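Local coordinates for protein putative SnoaL-like polyketide cyclase (Shewanella denitrificans, PDB 3LZA) that is of uncharacterised function but belongs to the SnoaL-like branch of the NTF2 clan and is probably a polyketide cyclase-like lyase, at residues G63-D68 with H88-G93. Sequence-based numbering, arbitrary orientation. Where two conformers were deposited one is given.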
loop_
_atom_site.group_PDB
_atom_site.type_symbol
_atom_site.label_atom_id
_atom_site.label_comp_id
_atom_site.label_asym_id
_atom_site.label_seq_id
_atom_site.Cartn_x
_atom_site.Cartn_y
_atom_site.Cartn_z
ATOM N N GLY A 63 5.821 -17.650 21.326
ATOM C CA GLY A 63 4.702 -17.785 22.245
ATOM C C GLY A 63 3.369 -17.304 21.720
ATOM O O GLY A 63 2.387 -17.403 22.430
ATOM N N VAL A 64 3.335 -16.785 20.483
ATOM C CA VAL A 64 2.101 -16.221 19.928
ATOM C C VAL A 64 1.131 -17.401 19.717
ATOM O O VAL A 64 1.561 -18.506 19.404
ATOM C CB VAL A 64 2.383 -15.433 18.632
ATOM C CG1 VAL A 64 1.086 -15.237 17.759
ATOM C CG2 VAL A 64 3.049 -14.094 18.937
ATOM N N LEU A 65 -0.160 -17.179 19.982
ATOM C CA LEU A 65 -1.197 -18.230 19.928
ATOM C C LEU A 65 -1.874 -18.253 18.577
ATOM O O LEU A 65 -2.111 -19.343 17.989
ATOM C CB LEU A 65 -2.244 -18.028 21.029
ATOM C CG LEU A 65 -1.703 -18.136 22.441
ATOM C CD1 LEU A 65 -2.740 -17.623 23.427
ATOM C CD2 LEU A 65 -1.252 -19.559 22.813
ATOM N N GLU A 66 -2.154 -17.053 18.046
ATOM C CA GLU A 66 -2.787 -16.905 16.734
ATOM C C GLU A 66 -2.136 -15.769 15.976
ATOM O O GLU A 66 -1.801 -14.729 16.544
ATOM C CB GLU A 66 -4.287 -16.626 16.892
ATOM C CG GLU A 66 -5.043 -17.710 17.577
ATOM C CD GLU A 66 -6.477 -17.314 17.903
ATOM O OE1 GLU A 66 -6.969 -16.241 17.477
ATOM O OE2 GLU A 66 -7.099 -18.065 18.606
ATOM N N PHE A 67 -1.931 -15.976 14.678
ATOM C CA PHE A 67 -1.361 -14.957 13.787
ATOM C C PHE A 67 -1.874 -15.281 12.406
ATOM O O PHE A 67 -1.637 -16.386 11.906
ATOM C CB PHE A 67 0.176 -15.011 13.763
ATOM C CG PHE A 67 0.810 -13.948 12.942
ATOM C CD1 PHE A 67 0.322 -12.640 12.951
ATOM C CD2 PHE A 67 1.943 -14.224 12.205
ATOM C CE1 PHE A 67 0.945 -11.630 12.166
ATOM C CE2 PHE A 67 2.539 -13.240 11.401
ATOM C CZ PHE A 67 2.035 -11.963 11.379
ATOM N N ASP A 68 -2.642 -14.367 11.821
ATOM C CA ASP A 68 -3.176 -14.558 10.463
ATOM C C ASP A 68 -3.191 -13.223 9.762
ATOM O O ASP A 68 -3.279 -12.156 10.399
ATOM C CB ASP A 68 -4.593 -15.108 10.514
ATOM C CG ASP A 68 -4.645 -16.558 10.964
ATOM O OD1 ASP A 68 -4.426 -17.485 10.125
ATOM O OD2 ASP A 68 -4.917 -16.756 12.151
ATOM N N HIS A 88 -4.476 -10.299 12.311
ATOM C CA HIS A 88 -4.905 -10.530 13.692
ATOM C C HIS A 88 -3.812 -11.286 14.449
ATOM O O HIS A 88 -3.126 -12.181 13.916
ATOM C CB HIS A 88 -6.231 -11.260 13.731
ATOM C CG HIS A 88 -6.557 -11.790 15.079
ATOM N ND1 HIS A 88 -6.127 -13.024 15.511
ATOM C CD2 HIS A 88 -7.160 -11.204 16.138
ATOM C CE1 HIS A 88 -6.512 -13.203 16.762
ATOM N NE2 HIS A 88 -7.149 -12.117 17.155
ATOM N N LEU A 89 -3.571 -10.862 15.685
ATOM C CA LEU A 89 -2.584 -11.481 16.518
ATOM C C LEU A 89 -3.181 -11.706 17.921
ATOM O O LEU A 89 -3.847 -10.811 18.520
ATOM C CB LEU A 89 -1.283 -10.671 16.554
ATOM C CG LEU A 89 -0.142 -11.380 17.274
ATOM C CD1 LEU A 89 1.220 -10.937 16.696
ATOM C CD2 LEU A 89 -0.195 -11.200 18.833
ATOM N N ARG A 90 -3.004 -12.920 18.434
ATOM C CA ARG A 90 -3.378 -13.227 19.825
ATOM C C ARG A 90 -2.207 -13.838 20.543
ATOM O O ARG A 90 -1.627 -14.785 20.056
ATOM C CB ARG A 90 -4.559 -14.171 19.889
ATOM C CG ARG A 90 -5.090 -14.427 21.330
ATOM C CD ARG A 90 -6.252 -15.417 21.346
ATOM N NE ARG A 90 -6.745 -15.623 22.714
ATOM C CZ ARG A 90 -7.446 -14.740 23.425
ATOM N NH1 ARG A 90 -7.793 -13.557 22.932
ATOM N NH2 ARG A 90 -7.823 -15.049 24.651
ATOM N N GLY A 91 -1.817 -13.264 21.689
ATOM C CA GLY A 91 -0.691 -13.800 22.415
ATOM C C GLY A 91 -0.368 -13.119 23.740
ATOM O O GLY A 91 -0.973 -12.104 24.092
ATOM N N PRO A 92 0.591 -13.683 24.481
ATOM C CA PRO A 92 1.080 -12.996 25.686
ATOM C C PRO A 92 1.458 -11.552 25.378
ATOM O O PRO A 92 2.001 -11.249 24.289
ATOM C CB PRO A 92 2.291 -13.833 26.091
ATOM C CG PRO A 92 1.983 -15.187 25.535
ATOM C CD PRO A 92 1.320 -14.936 24.248
ATOM N N GLY A 93 1.166 -10.663 26.329
ATOM C CA GLY A 93 1.169 -9.229 26.061
ATOM C C GLY A 93 2.398 -8.477 26.525
ATOM O O GLY A 93 2.519 -7.260 26.256
HETATM O O HOH W 1 -5.761 -15.030 14.047
#
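With CG anti to the carbonyl carbon (chi1 -61°) and an extended chain beyond it, E66 lies side by side with R90, whose own CG is anti to the backbone N (chi1 -174°) and whose chain runs straight out to NE. The two CB atoms of E66 and R90 sit 3.9 Å apart, and the E66 carboxylate lies alongside the R90 methylenes, E66 OE2 3.9 Å from R90 CD, rather than pairing with its guanidinium, which forms a salt bridge with D104 on strand 102-115. In one of the two conformers of H88, E66 OE1 comes to the edge of its ring, near the plane and 3.2 Å from H88 CE1, while H88 NE2 is hydrogen-bonded to D104. An alanine in place of E66 removes the carboxylate and would probably leave the R90 methylenes less covered and freer to shift. This is the open end of the antiparallel hairpin of strands 66-77 and 80-93, at the margin of the curved sheet of the NTF2-like fold, and a classic beta bulge marks the start of the pairing: L65 N and E66 N both donate to R90 O, at 2.8 Å for L65 N. Further along, R90 N binds E66 O, and reciprocal backbone bonds join D68 to H88. On the opposite face, V64 CG1 packs 4.1 Å from L89 CG, the two side chains crossing at about a right angle, and F67 CD1 approaches L89 CD1 at 4.2 Å. Beyond the bulge, P92 CD rests 3.2 Å from G63 O.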